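Local coordinates for protein tetraacyldisaccharide 4'-kinase (Aquifex aeolicus, PDB 4EHX) that transfers the gamma-phosphate of ATP to the 4'-position of a tetraacyldisaccharide 1-phosphate, giving lipid IVA in lipid A biosynthesis at the membrane interface, at residues A[4-7]-A[8-11]; A[20-23]-A[24-28]; A[90-93]-A[94-98]; A[155-158]-A[159-163]; A[300-303]-A[304-307]. All coordinates share one frame; numbering follows the deposited sequence.

Contact 1: A[4-7]-A[8-11]; sequences SSLL and PFSY
Pro8 follows Leu7 at the point where the 3-10 turn of residues 4-6 passes into an alpha-helix, and its ring, which brings no N-H, packs back on the turn. Its CD lies 3.5 Å from Ser5 O and equally close to Leu7 CB. Phe9 comes next, with its N on Leu6 O at 3.0 Å, a weak bond bent to 125° at the hydrogen. The ring, with CG beside the backbone N and anti to the carbonyl carbon (chi1 -64°), presents its edge to Leu6 O, while Phe9 CD2 meets Leu6 CD2 at 4.2 Å. Ser10 N shares the same carbonyl, reaching Leu6 O at 3.2 Å in the carbonyl plane, so this oxygen takes both a three-residue and a four-residue bond. The buried Ser10 OG is satisfied outside the turn, by Leu164 O and Ala167 N. Tyr11 N makes the straighter bond, 3.0 Å to Leu7 O at 160°. Leu7 O also lies over one face of the Tyr11 ring, 3.3 Å above its plane but offset to the rim, and Leu7 CB approaches Tyr11 CE2 at 4.2 Å. Leu7 and Phe9 additionally touch Ala167 and Pro166, respectively. The change from three- to four-residue bonding, with proline in the first turn, is the start of an alpha-helix, here the N-terminal helix 7-25.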
loop_
_atom_site.group_PDB
_atom_site.type_symbol
_atom_site.label_atom_id
_atom_site.label_comp_id
_atom_site.label_asym_id
_atom_site.label_seq_id
_atom_site.Cartn_x
_atom_site.Cartn_y
_atom_site.Cartn_z
ATOM N N SER A 4 18.830 3.125 22.001
ATOM C CA SER A 4 18.674 4.295 22.850
ATOM C C SER A 4 19.576 5.425 22.352
ATOM O O SER A 4 19.315 6.606 22.611
ATOM C CB SER A 4 18.980 3.960 24.314
ATOM O OG SER A 4 20.371 3.822 24.539
ATOM N N SER A 5 20.632 5.072 21.623
ATOM C CA SER A 5 21.505 6.109 21.067
ATOM C C SER A 5 20.784 6.890 19.963
ATOM O O SER A 5 21.272 7.920 19.504
ATOM C CB SER A 5 22.839 5.533 20.563
ATOM O OG SER A 5 22.689 4.827 19.342
ATOM N N LEU A 6 19.610 6.403 19.563
ATOM C CA LEU A 6 18.807 7.065 18.535
ATOM C C LEU A 6 17.765 8.046 19.082
ATOM O O LEU A 6 17.228 8.864 18.341
ATOM C CB LEU A 6 18.117 6.032 17.655
ATOM C CG LEU A 6 19.069 5.224 16.777
ATOM C CD1 LEU A 6 18.288 4.230 15.946
ATOM C CD2 LEU A 6 19.891 6.160 15.895
ATOM N N LEU A 7 17.475 7.956 20.372
ATOM C CA LEU A 7 16.436 8.784 20.976
ATOM C C LEU A 7 16.629 10.305 20.803
ATOM O O LEU A 7 15.642 11.034 20.668
ATOM C CB LEU A 7 16.296 8.452 22.460
ATOM C CG LEU A 7 15.506 7.190 22.782
ATOM C CD1 LEU A 7 15.798 6.741 24.204
ATOM C CD2 LEU A 7 14.018 7.418 22.566
ATOM N N PRO A 8 17.887 10.791 20.835
ATOM C CA PRO A 8 18.098 12.230 20.626
ATOM C C PRO A 8 17.559 12.685 19.281
ATOM O O PRO A 8 17.002 13.782 19.171
ATOM C CB PRO A 8 19.625 12.361 20.652
ATOM C CG PRO A 8 20.061 11.258 21.564
ATOM C CD PRO A 8 19.134 10.115 21.235
ATOM N N PHE A 9 17.725 11.846 18.264
ATOM C CA PHE A 9 17.210 12.157 16.944
ATOM C C PHE A 9 15.685 12.145 16.952
ATOM O O PHE A 9 15.063 12.969 16.301
ATOM C CB PHE A 9 17.772 11.180 15.908
ATOM C CG PHE A 9 19.260 11.286 15.739
ATOM C CD1 PHE A 9 19.815 12.353 15.044
ATOM C CD2 PHE A 9 20.104 10.337 16.292
ATOM C CE1 PHE A 9 21.187 12.466 14.895
ATOM C CE2 PHE A 9 21.481 10.443 16.147
ATOM C CZ PHE A 9 22.021 11.509 15.447
ATOM N N SER A 10 15.095 11.219 17.707
ATOM C CA SER A 10 13.639 11.159 17.844
ATOM C C SER A 10 13.050 12.422 18.466
ATOM O O SER A 10 12.033 12.921 18.005
ATOM C CB SER A 10 13.222 9.950 18.674
ATOM O OG SER A 10 13.518 8.752 17.985
ATOM N N TYR A 11 13.666 12.919 19.535
ATOM C CA TYR A 11 13.163 14.136 20.174
ATOM C C TYR A 11 13.278 15.318 19.219
ATOM O O TYR A 11 12.379 16.154 19.136
ATOM C CB TYR A 11 13.934 14.443 21.461
ATOM C CG TYR A 11 13.856 13.363 22.511
ATOM C CD1 TYR A 11 12.667 12.670 22.756
ATOM C CD2 TYR A 11 14.983 13.018 23.248
ATOM C CE1 TYR A 11 12.619 11.668 23.728
ATOM C CE2 TYR A 11 14.942 12.040 24.211
ATOM C CZ TYR A 11 13.765 11.372 24.450
ATOM O OH TYR A 11 13.766 10.396 25.414
#

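Contact 2: A[20-23]-A[24-28]; sequences RNTL and YDKGF
The Arg20 side chain leaves with CG anti to the backbone N (chi1 177°) and stays extended as far as NE, a course that carries it along the helix to Tyr24, whose CG instead stands beside its own backbone N (chi1 -81°). The two cross obliquely: Tyr24 CE2 sits 3.6 Å above the guanidinium plane of Arg20, offset to its rim, and is 3.9 Å from Arg20 NH2. With the planes 65° apart, one ring atom rests on the guanidinium, and the groups do not stack in parallel. Arg20 NH2 also bonds Gln142 O, and a bound buffer molecule lies about 3 Å from the side chain. Shortened to an alanine, this position would probably leave Tyr24 CE2 without the guanidinium beside it and Gln142 O without this donor.

Thr22 and Lys26, themselves a turn apart, run side by side in the same direction, Thr22 CG2 meeting Lys26 CD at 4.0 Å. Asp25 N reaches Asn21 O at 2.8 Å, and their side chains converge on Arg144: Asp25 OD1 by a salt bridge, Asn21 OD1 by a hydrogen bond, while Asn21 ND2 bonds Glu172 OE2.

Leu23 meets Phe28 at about a right angle, CD2 of Leu23 lying 3.7 Å from Phe28 CB. Here the backbone also closes, with Phe28 N on Leu23 O at 2.8 Å and Gly27 N on Tyr24 O at 3.3 Å. Gly27 has positive phi, as the C-prime residue requires. These paired bonds define a Schellman motif, which ends helix 7-25.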
loop_
_atom_site.group_PDB
_atom_site.type_symbol
_atom_site.label_atom_id
_atom_site.label_comp_id
_atom_site.label_asym_id
_atom_site.label_seq_id
_atom_site.Cartn_x
_atom_site.Cartn_y
_atom_site.Cartn_z
ATOM N N ARG A 20 5.550 21.499 11.874
ATOM C CA ARG A 20 4.889 21.465 10.568
ATOM C C ARG A 20 3.398 21.209 10.746
ATOM O O ARG A 20 2.553 21.848 10.103
ATOM C CB ARG A 20 5.512 20.380 9.671
ATOM C CG ARG A 20 4.814 20.238 8.295
ATOM C CD ARG A 20 5.604 19.332 7.324
ATOM N NE ARG A 20 4.813 19.003 6.135
ATOM C CZ ARG A 20 3.927 18.021 6.116
ATOM N NH1 ARG A 20 3.762 17.281 7.207
ATOM N NH2 ARG A 20 3.224 17.762 5.023
ATOM N N ASN A 21 3.055 20.274 11.626
ATOM C CA ASN A 21 1.638 19.970 11.793
ATOM C C ASN A 21 0.862 21.122 12.437
ATOM O O ASN A 21 -0.298 21.345 12.113
ATOM C CB ASN A 21 1.430 18.657 12.544
ATOM C CG ASN A 21 1.563 17.442 11.632
ATOM O OD1 ASN A 21 1.107 17.463 10.493
ATOM N ND2 ASN A 21 2.195 16.380 12.134
ATOM N N THR A 22 1.514 21.855 13.333
ATOM C CA THR A 22 0.885 23.047 13.911
ATOM C C THR A 22 0.563 24.071 12.826
ATOM O O THR A 22 -0.515 24.688 12.828
ATOM C CB THR A 22 1.775 23.682 14.992
ATOM O OG1 THR A 22 1.907 22.764 16.084
ATOM C CG2 THR A 22 1.173 24.985 15.494
ATOM N N LEU A 23 1.480 24.243 11.881
ATOM C CA LEU A 23 1.233 25.187 10.790
ATOM C C LEU A 23 -0.009 24.811 9.981
ATOM O O LEU A 23 -0.849 25.671 9.688
ATOM C CB LEU A 23 2.466 25.321 9.885
ATOM C CG LEU A 23 3.687 25.943 10.573
ATOM C CD1 LEU A 23 4.914 25.901 9.671
ATOM C CD2 LEU A 23 3.385 27.363 11.007
ATOM N N TYR A 24 -0.146 23.533 9.632
ATOM C CA TYR A 24 -1.348 23.103 8.920
ATOM C C TYR A 24 -2.591 23.205 9.798
ATOM O O TYR A 24 -3.632 23.650 9.330
ATOM C CB TYR A 24 -1.206 21.689 8.365
ATOM C CG TYR A 24 -0.438 21.655 7.057
ATOM C CD1 TYR A 24 -1.039 22.070 5.876
ATOM C CD2 TYR A 24 0.885 21.234 7.013
ATOM C CE1 TYR A 24 -0.356 22.047 4.687
ATOM C CE2 TYR A 24 1.588 21.207 5.811
ATOM C CZ TYR A 24 0.958 21.621 4.657
ATOM O OH TYR A 24 1.625 21.617 3.459
ATOM N N ASP A 25 -2.472 22.774 11.055
ATOM C CA ASP A 25 -3.584 22.812 12.009
ATOM C C ASP A 25 -4.205 24.208 12.079
ATOM O O ASP A 25 -5.423 24.353 12.136
ATOM C CB ASP A 25 -3.102 22.441 13.418
ATOM C CG ASP A 25 -2.850 20.960 13.591
ATOM O OD1 ASP A 25 -3.135 20.173 12.658
ATOM O OD2 ASP A 25 -2.370 20.574 14.688
ATOM N N LYS A 26 -3.354 25.227 12.073
ATOM C CA LYS A 26 -3.778 26.597 12.332
ATOM C C LYS A 26 -3.915 27.465 11.087
ATOM O O LYS A 26 -4.091 28.679 11.194
ATOM C CB LYS A 26 -2.827 27.245 13.342
ATOM C CG LYS A 26 -2.776 26.492 14.663
ATOM C CD LYS A 26 -2.059 27.279 15.750
ATOM C CE LYS A 26 -2.432 26.740 17.132
ATOM N NZ LYS A 26 -1.448 27.127 18.186
ATOM N N GLY A 27 -3.816 26.855 9.910
ATOM C CA GLY A 27 -4.100 27.571 8.681
ATOM C C GLY A 27 -2.957 28.417 8.157
ATOM O O GLY A 27 -3.166 29.316 7.344
ATOM N N PHE A 28 -1.741 28.120 8.597
ATOM C CA PHE A 28 -0.575 28.892 8.165
ATOM C C PHE A 28 0.004 28.423 6.832
ATOM O O PHE A 28 0.798 29.131 6.203
ATOM C CB PHE A 28 0.495 28.875 9.244
ATOM C CG PHE A 28 0.173 29.751 10.423
ATOM C CD1 PHE A 28 0.427 31.113 10.376
ATOM C CD2 PHE A 28 -0.371 29.214 11.576
ATOM C CE1 PHE A 28 0.146 31.923 11.459
ATOM C CE2 PHE A 28 -0.654 30.021 12.667
ATOM C CZ PHE A 28 -0.398 31.375 12.604
#

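Contact 3: A[90-93]-A[94-98]; sequences LKVS and WEEAG
Ser93 is the N-cap of the short helix 94-97, and its side chain accepts from one backbone N-H of the first turn. Ser93 OG accepts from Glu96 N at 3.3 Å; the bond is long and weak, but its angle of 150° is reasonable. The hydroxyl, held between the backbone N and the carbonyl carbon (chi1 65°), also donates weakly to Glu95 OE1 at 3.1 Å. Glu95 can turn back this way because its chain bends at chi2, and the same OE1 lies 3.4 Å above the centre of the Trp94 ring. That ring in turn meets Tyr102 of helix 99-107 edge-to-face.

A classic capping box would have the glutamate three residues after the cap accept directly from the backbone N of the cap. Here the return path runs through a water: Ser93 N donates to it, and it donates to Glu96 OE1 at 2.6 Å. Glu96 is extended beyond CG, a shape that takes its carboxylate back past Val92, whose CG1 lies 4.2 Å from Glu96 CD.

The residue before the cap and the fourth residue after it also touch, Val92 CG2 meeting Ala97 CB at 3.6 Å, the placement of a hydrophobic staple. Both side chains rest on strand 81-86, Val92 on Leu82 and Ala97 on Val84. Ala97 N bonds Ser93 O at 2.9 Å in the carbonyl plane, and Gly98 N bonds Trp94 O at 2.7 Å. Gly98, with positive phi, leaves the helix and serves as the N-cap position for the next one.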
loop_
_atom_site.group_PDB
_atom_site.type_symbol
_atom_site.label_atom_id
_atom_site.label_comp_id
_atom_site.label_asym_id
_atom_site.label_seq_id
_atom_site.Cartn_x
_atom_site.Cartn_y
_atom_site.Cartn_z
ATOM N N LEU A 90 -0.876 -0.325 -18.313
ATOM C CA LEU A 90 0.428 0.246 -17.987
ATOM C C LEU A 90 0.989 1.030 -19.178
ATOM O O LEU A 90 0.917 0.590 -20.329
ATOM C CB LEU A 90 1.411 -0.847 -17.532
ATOM C CG LEU A 90 1.429 -1.145 -16.023
ATOM C CD1 LEU A 90 1.958 0.051 -15.213
ATOM C CD2 LEU A 90 0.044 -1.551 -15.526
ATOM N N LYS A 91 1.530 2.207 -18.896
ATOM C CA LYS A 91 2.064 3.071 -19.939
ATOM C C LYS A 91 3.575 3.237 -19.810
ATOM O O LYS A 91 4.204 3.854 -20.662
ATOM C CB LYS A 91 1.385 4.442 -19.887
ATOM C CG LYS A 91 -0.101 4.381 -20.227
ATOM C CD LYS A 91 -0.280 3.798 -21.620
ATOM C CE LYS A 91 -1.710 3.386 -21.897
ATOM N NZ LYS A 91 -1.854 2.910 -23.314
ATOM N N VAL A 92 4.146 2.703 -18.734
ATOM C CA VAL A 92 5.582 2.807 -18.497
ATOM C C VAL A 92 6.094 1.541 -17.817
ATOM O O VAL A 92 5.311 0.747 -17.305
ATOM C CB VAL A 92 5.909 4.003 -17.581
ATOM C CG1 VAL A 92 5.476 5.311 -18.230
ATOM C CG2 VAL A 92 5.224 3.826 -16.235
ATOM N N SER A 93 7.411 1.358 -17.799
ATOM C CA SER A 93 8.003 0.224 -17.099
ATOM C C SER A 93 8.111 0.531 -15.609
ATOM O O SER A 93 7.978 1.683 -15.199
ATOM C CB SER A 93 9.389 -0.076 -17.663
ATOM O OG SER A 93 10.271 1.006 -17.410
ATOM N N TRP A 94 8.356 -0.490 -14.792
ATOM C CA TRP A 94 8.554 -0.258 -13.363
ATOM C C TRP A 94 9.803 0.587 -13.149
ATOM O O TRP A 94 9.849 1.429 -12.251
ATOM C CB TRP A 94 8.640 -1.573 -12.581
ATOM C CG TRP A 94 9.760 -2.476 -12.997
ATOM C CD1 TRP A 94 11.038 -2.472 -12.517
ATOM C CD2 TRP A 94 9.697 -3.532 -13.963
ATOM N NE1 TRP A 94 11.778 -3.456 -13.133
ATOM C CE2 TRP A 94 10.976 -4.122 -14.024
ATOM C CE3 TRP A 94 8.684 -4.034 -14.788
ATOM C CZ2 TRP A 94 11.270 -5.184 -14.876
ATOM C CZ3 TRP A 94 8.978 -5.093 -15.634
ATOM C CH2 TRP A 94 10.261 -5.656 -15.670
ATOM N N GLU A 95 10.812 0.370 -13.991
ATOM C CA GLU A 95 12.021 1.181 -13.944
ATOM C C GLU A 95 11.691 2.678 -13.963
ATOM O O GLU A 95 12.260 3.456 -13.196
ATOM C CB GLU A 95 12.970 0.822 -15.095
ATOM C CG GLU A 95 13.582 -0.586 -15.028
ATOM C CD GLU A 95 12.876 -1.605 -15.919
ATOM O OE1 GLU A 95 11.654 -1.463 -16.152
ATOM O OE2 GLU A 95 13.548 -2.550 -16.386
ATOM N N GLU A 96 10.768 3.076 -14.834
ATOM C CA GLU A 96 10.405 4.490 -14.967
ATOM C C GLU A 96 9.337 4.943 -13.965
ATOM O O GLU A 96 9.317 6.099 -13.544
ATOM C CB GLU A 96 9.948 4.796 -16.399
ATOM C CG GLU A 96 9.592 6.253 -16.646
ATOM C CD GLU A 96 9.428 6.579 -18.120
ATOM O OE1 GLU A 96 9.602 5.669 -18.961
ATOM O OE2 GLU A 96 9.128 7.751 -18.437
ATOM N N ALA A 97 8.449 4.034 -13.582
ATOM C CA ALA A 97 7.371 4.384 -12.666
ATOM C C ALA A 97 7.842 4.374 -11.219
ATOM O O ALA A 97 7.281 5.068 -10.375
ATOM C CB ALA A 97 6.195 3.428 -12.837
ATOM N N GLY A 98 8.871 3.582 -10.942
ATOM C CA GLY A 98 9.193 3.213 -9.577
ATOM C C GLY A 98 8.432 1.946 -9.231
ATOM O O GLY A 98 7.326 1.727 -9.726
HETATM O O HOH W 1 9.160 3.122 -18.837
#

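Contact 4: A[155-158]-A[159-163]; sequences LKKK and DLKDR
The Asp159 carboxylate has the Lys156 chain over one face: Lys156 CG lies 3.4 Å from Asp159 OD2, and Lys156 CE is 3.6 Å from Asp159 OD1 on the same side. On the other side of the plane, out beyond OD2, Leu155 CD2 approaches that oxygen at 4.0 Å. Lys156 N donates to Asp159 OD2 at 2.9 Å and nearly straight (171°), though it meets the oxygen from above the carboxylate plane, 47° out of it. Asp159 OD1 is held separately by Ser45 OG, in the loop predicted to bind ATP.

The Lys156 and Asp159 side chains cross at about a right angle. Lys156 CG stands between the backbone N and the carbonyl carbon (chi1 62°), which lays the extended chain across the carboxylate and takes NZ on to Gly48 O in the same P-loop and to a bound pentanediol. In return, Asp159 N bonds Lys156 O at 2.8 Å, making the exchange between the two residues reciprocal. With an alanine here, Lys156 N and Ser45 OG would probably each lose an acceptor, and one of the turn's links to the P-loop would go with it.

Further along, Lys161 N reaches Lys158 O at 3.1 Å from above the carbonyl plane. Asp162 OD1 then takes Arg163 N at 2.6 Å on its anti lone pair and also accepts from Asn169 N. The chemistry is consistent with a second-shell role for this turn after strand 150-156: one buried carboxylate, gripped at both oxygens, probably couples the turn's backbone to the predicted nucleotide site.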
loop_
_atom_site.group_PDB
_atom_site.type_symbol
_atom_site.label_atom_id
_atom_site.label_comp_id
_atom_site.label_asym_id
_atom_site.label_seq_id
_atom_site.Cartn_x
_atom_site.Cartn_y
_atom_site.Cartn_z
ATOM N N LEU A 155 -4.182 1.631 11.310
ATOM C CA LEU A 155 -3.424 1.467 12.545
ATOM C C LEU A 155 -3.278 -0.005 12.861
ATOM O O LEU A 155 -4.272 -0.728 12.877
ATOM C CB LEU A 155 -4.183 2.091 13.714
ATOM C CG LEU A 155 -4.029 3.541 14.161
ATOM C CD1 LEU A 155 -4.830 3.678 15.445
ATOM C CD2 LEU A 155 -2.566 3.939 14.389
ATOM N N LYS A 156 -2.060 -0.453 13.147
ATOM C CA LYS A 156 -1.895 -1.799 13.706
ATOM C C LYS A 156 -1.554 -1.745 15.189
ATOM O O LYS A 156 -1.063 -0.730 15.695
ATOM C CB LYS A 156 -0.844 -2.598 12.938
ATOM C CG LYS A 156 0.525 -1.993 12.978
ATOM C CD LYS A 156 1.461 -2.707 12.037
ATOM C CE LYS A 156 2.775 -1.966 11.940
ATOM N NZ LYS A 156 3.682 -2.607 10.953
ATOM N N LYS A 157 -1.817 -2.836 15.897
ATOM C CA LYS A 157 -1.605 -2.840 17.344
ATOM C C LYS A 157 -0.189 -2.366 17.685
ATOM O O LYS A 157 0.005 -1.591 18.616
ATOM C CB LYS A 157 -1.875 -4.229 17.937
ATOM C CG LYS A 157 -1.780 -4.277 19.467
ATOM C CD LYS A 157 -2.006 -5.702 19.980
ATOM C CE LYS A 157 -1.947 -5.780 21.496
ATOM N NZ LYS A 157 -2.103 -7.188 21.966
ATOM N N LYS A 158 0.795 -2.823 16.916
ATOM C CA LYS A 158 2.196 -2.443 17.148
ATOM C C LYS A 158 2.413 -0.919 17.156
ATOM O O LYS A 158 3.259 -0.406 17.908
ATOM C CB LYS A 158 3.081 -3.078 16.077
ATOM C CG LYS A 158 4.580 -2.930 16.326
ATOM C CD LYS A 158 5.364 -3.389 15.110
ATOM C CE LYS A 158 6.864 -3.274 15.334
ATOM N NZ LYS A 158 7.632 -3.626 14.102
ATOM N N ASP A 159 1.664 -0.204 16.316
ATOM C CA ASP A 159 1.781 1.262 16.232
ATOM C C ASP A 159 1.525 1.932 17.577
ATOM O O ASP A 159 2.204 2.901 17.938
ATOM C CB ASP A 159 0.797 1.837 15.207
ATOM C CG ASP A 159 1.141 1.460 13.774
ATOM O OD1 ASP A 159 2.337 1.236 13.480
ATOM O OD2 ASP A 159 0.216 1.407 12.927
ATOM N N LEU A 160 0.532 1.431 18.311
ATOM C CA LEU A 160 0.134 2.039 19.588
ATOM C C LEU A 160 1.219 1.946 20.655
ATOM O O LEU A 160 1.200 2.686 21.643
ATOM C CB LEU A 160 -1.152 1.397 20.110
ATOM C CG LEU A 160 -2.407 1.557 19.250
ATOM C CD1 LEU A 160 -3.566 0.805 19.875
ATOM C CD2 LEU A 160 -2.755 3.028 19.080
ATOM N N LYS A 161 2.169 1.039 20.456
ATOM C CA LYS A 161 3.246 0.856 21.418
ATOM C C LYS A 161 4.570 1.414 20.906
ATOM O O LYS A 161 5.587 1.298 21.578
ATOM C CB LYS A 161 3.410 -0.632 21.740
ATOM C CG LYS A 161 2.130 -1.306 22.221
ATOM C CD LYS A 161 2.284 -2.822 22.339
ATOM C CE LYS A 161 2.358 -3.484 20.972
ATOM N NZ LYS A 161 2.234 -4.966 21.058
ATOM N N ASP A 162 4.550 2.022 19.721
ATOM C CA ASP A 162 5.774 2.384 19.013
ATOM C C ASP A 162 6.259 3.801 19.355
ATOM O O ASP A 162 5.627 4.517 20.128
ATOM C CB ASP A 162 5.537 2.259 17.503
ATOM C CG ASP A 162 6.782 1.826 16.739
ATOM O OD1 ASP A 162 7.895 2.230 17.126
ATOM O OD2 ASP A 162 6.645 1.075 15.744
ATOM N N ARG A 163 7.383 4.194 18.763
ATOM C CA ARG A 163 7.991 5.494 19.022
ATOM C C ARG A 163 8.348 6.191 17.714
ATOM O O ARG A 163 8.464 5.551 16.672
ATOM C CB ARG A 163 9.257 5.328 19.868
ATOM C CG ARG A 163 9.016 4.789 21.271
ATOM C CD ARG A 163 10.333 4.513 21.985
ATOM N NE ARG A 163 11.157 3.554 21.253
ATOM C CZ ARG A 163 12.287 3.022 21.714
ATOM N NH1 ARG A 163 12.739 3.349 22.919
ATOM N NH2 ARG A 163 12.965 2.159 20.970
#

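Contact 5: A[300-303]-A[304-307]; sequences LERE and EKLK
Leu300 and Leu306 cross at about a right angle and meet through their CD2 methyls at 3.4 Å, tighter than usual carbon contact. Both have CG anti to the backbone N (chi1 -162° for Leu300, 175° for Leu306), directing the methyls toward each other between strand and helix. There Phe202 and Tyr57 also pack on both of them, and Phe54 on Leu306.

Arg302 and Lys305 cross obliquely on another side of the turn. The arginine chain bends at chi3, and Lys305 CG comes over one guanidinium face, 4.0 Å above its plane and offset to the rim. The contact is aliphatic on a flat cation, while the lysine amine is carried farther off. Arg302 NH1 has a weak bond to Thr201 O.

Glu303 and Lys307, a helical turn apart, cross obliquely as well. Their chains touch at Glu303 CG and Lys307 CE, 3.9 Å apart, but Glu303 OE2 and Lys307 NZ remain 4.0 Å apart, beyond a salt bridge. A water joins them, donating to Glu303 OE2 at 2.7 Å and accepting from Lys307 NZ at 3.2 Å. Glu303 OE1 is claimed by Tyr57 OH of helix 51-61.

Backbone bonds accompany the two polar pairs. Arg302 O takes Lys305 N at 2.9 Å, with Leu306 N reaching it weakly, while Lys307 N bonds Glu303 O at 2.9 Å. With positive phi at Arg302, residues 300-303 form a type II beta turn whose third residue is also the N-cap, a tight strand-to-helix connection from strand 291-300 into the C-terminal helix 303-312.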
loop_
_atom_site.group_PDB
_atom_site.type_symbol
_atom_site.label_atom_id
_atom_site.label_comp_id
_atom_site.label_asym_id
_atom_site.label_seq_id
_atom_site.Cartn_x
_atom_site.Cartn_y
_atom_site.Cartn_z
ATOM N N LEU A 300 -13.498 -6.687 5.828
ATOM C CA LEU A 300 -13.656 -5.538 6.718
ATOM C C LEU A 300 -14.965 -5.604 7.489
ATOM O O LEU A 300 -16.020 -5.754 6.892
ATOM C CB LEU A 300 -13.646 -4.254 5.892
ATOM C CG LEU A 300 -13.383 -2.954 6.662
ATOM C CD1 LEU A 300 -11.909 -2.841 6.945
ATOM C CD2 LEU A 300 -13.840 -1.755 5.855
ATOM N N GLU A 301 -14.908 -5.453 8.808
ATOM C CA GLU A 301 -16.127 -5.395 9.606
ATOM C C GLU A 301 -16.919 -4.105 9.337
ATOM O O GLU A 301 -16.329 -3.054 9.095
ATOM C CB GLU A 301 -15.805 -5.512 11.098
ATOM C CG GLU A 301 -15.265 -6.859 11.509
ATOM C CD GLU A 301 -15.233 -7.037 13.019
ATOM O OE1 GLU A 301 -15.651 -6.105 13.742
ATOM O OE2 GLU A 301 -14.790 -8.109 13.478
ATOM N N ARG A 302 -18.246 -4.200 9.373
ATOM C CA ARG A 302 -19.136 -3.034 9.208
ATOM C C ARG A 302 -18.910 -2.359 7.862
ATOM O O ARG A 302 -18.967 -1.142 7.745
ATOM C CB ARG A 302 -18.921 -2.012 10.326
ATOM C CG ARG A 302 -18.918 -2.593 11.729
ATOM C CD ARG A 302 -18.390 -1.578 12.746
ATOM N NE ARG A 302 -19.366 -0.534 13.058
ATOM C CZ ARG A 302 -19.164 0.769 12.878
ATOM N NH1 ARG A 302 -18.014 1.209 12.385
ATOM N NH2 ARG A 302 -20.117 1.636 13.195
ATOM N N GLU A 303 -18.615 -3.168 6.851
ATOM C CA GLU A 303 -18.332 -2.666 5.512
ATOM C C GLU A 303 -19.393 -1.676 4.986
ATOM O O GLU A 303 -19.066 -0.660 4.350
ATOM C CB GLU A 303 -18.171 -3.874 4.590
ATOM C CG GLU A 303 -18.368 -3.638 3.138
ATOM C CD GLU A 303 -17.982 -4.873 2.365
ATOM O OE1 GLU A 303 -16.767 -5.080 2.165
ATOM O OE2 GLU A 303 -18.884 -5.651 2.002
ATOM N N GLU A 304 -20.659 -1.951 5.262
ATOM C CA GLU A 304 -21.715 -1.061 4.794
ATOM C C GLU A 304 -21.632 0.343 5.400
ATOM O O GLU A 304 -22.044 1.309 4.762
ATOM C CB GLU A 304 -23.102 -1.678 4.995
ATOM C CG GLU A 304 -23.390 -2.784 3.985
ATOM C CD GLU A 304 -24.441 -3.759 4.466
ATOM O OE1 GLU A 304 -24.058 -4.819 5.030
ATOM O OE2 GLU A 304 -25.644 -3.458 4.281
ATOM N N LYS A 305 -21.110 0.457 6.621
ATOM C CA LYS A 305 -20.903 1.776 7.216
ATOM C C LYS A 305 -19.790 2.534 6.492
ATOM O O LYS A 305 -19.867 3.751 6.323
ATOM C CB LYS A 305 -20.579 1.686 8.706
ATOM C CG LYS A 305 -21.650 0.983 9.539
ATOM C CD LYS A 305 -22.986 1.684 9.434
ATOM C CE LYS A 305 -22.912 3.104 9.978
ATOM N NZ LYS A 305 -24.128 3.878 9.620
ATOM N N LEU A 306 -18.748 1.826 6.080
ATOM C CA LEU A 306 -17.696 2.476 5.307
ATOM C C LEU A 306 -18.232 2.917 3.944
ATOM O O LEU A 306 -17.939 4.029 3.484
ATOM C CB LEU A 306 -16.473 1.572 5.167
ATOM C CG LEU A 306 -15.366 2.124 4.266
ATOM C CD1 LEU A 306 -14.828 3.451 4.845
ATOM C CD2 LEU A 306 -14.246 1.110 4.109
ATOM N N LYS A 307 -19.055 2.067 3.324
ATOM C CA LYS A 307 -19.647 2.389 2.026
ATOM C C LYS A 307 -20.474 3.660 2.140
ATOM O O LYS A 307 -20.473 4.497 1.238
ATOM C CB LYS A 307 -20.543 1.244 1.512
ATOM C CG LYS A 307 -19.764 -0.004 1.047
ATOM C CD LYS A 307 -20.736 -1.076 0.543
ATOM C CE LYS A 307 -20.022 -2.271 -0.093
ATOM N NZ LYS A 307 -21.012 -3.331 -0.471
HETATM O O HOH W 2 -21.430 -4.929 2.234
#

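In the fold
From the N terminus the five contacts follow in series; each is local, so none nests in or crosses another. Contacts 1 and 2 mark the beginning and end of helix 7-25, their centres about 25 Å apart. Contact 3 turns from strand 89-90 into helix 94-97, on the opposite side of the chain's centre from contact 4. Contact 4 closes the turn after strand 150-156 and touches contact 1 by packing, Leu7 CD2 against Arg163 NH1 at 4.3 Å, which brings the N-terminal helix against the chain beyond that turn. Contact 5 joins strand 291-300 to the C-terminal helix, its centre about 40 Å from that of contact 1.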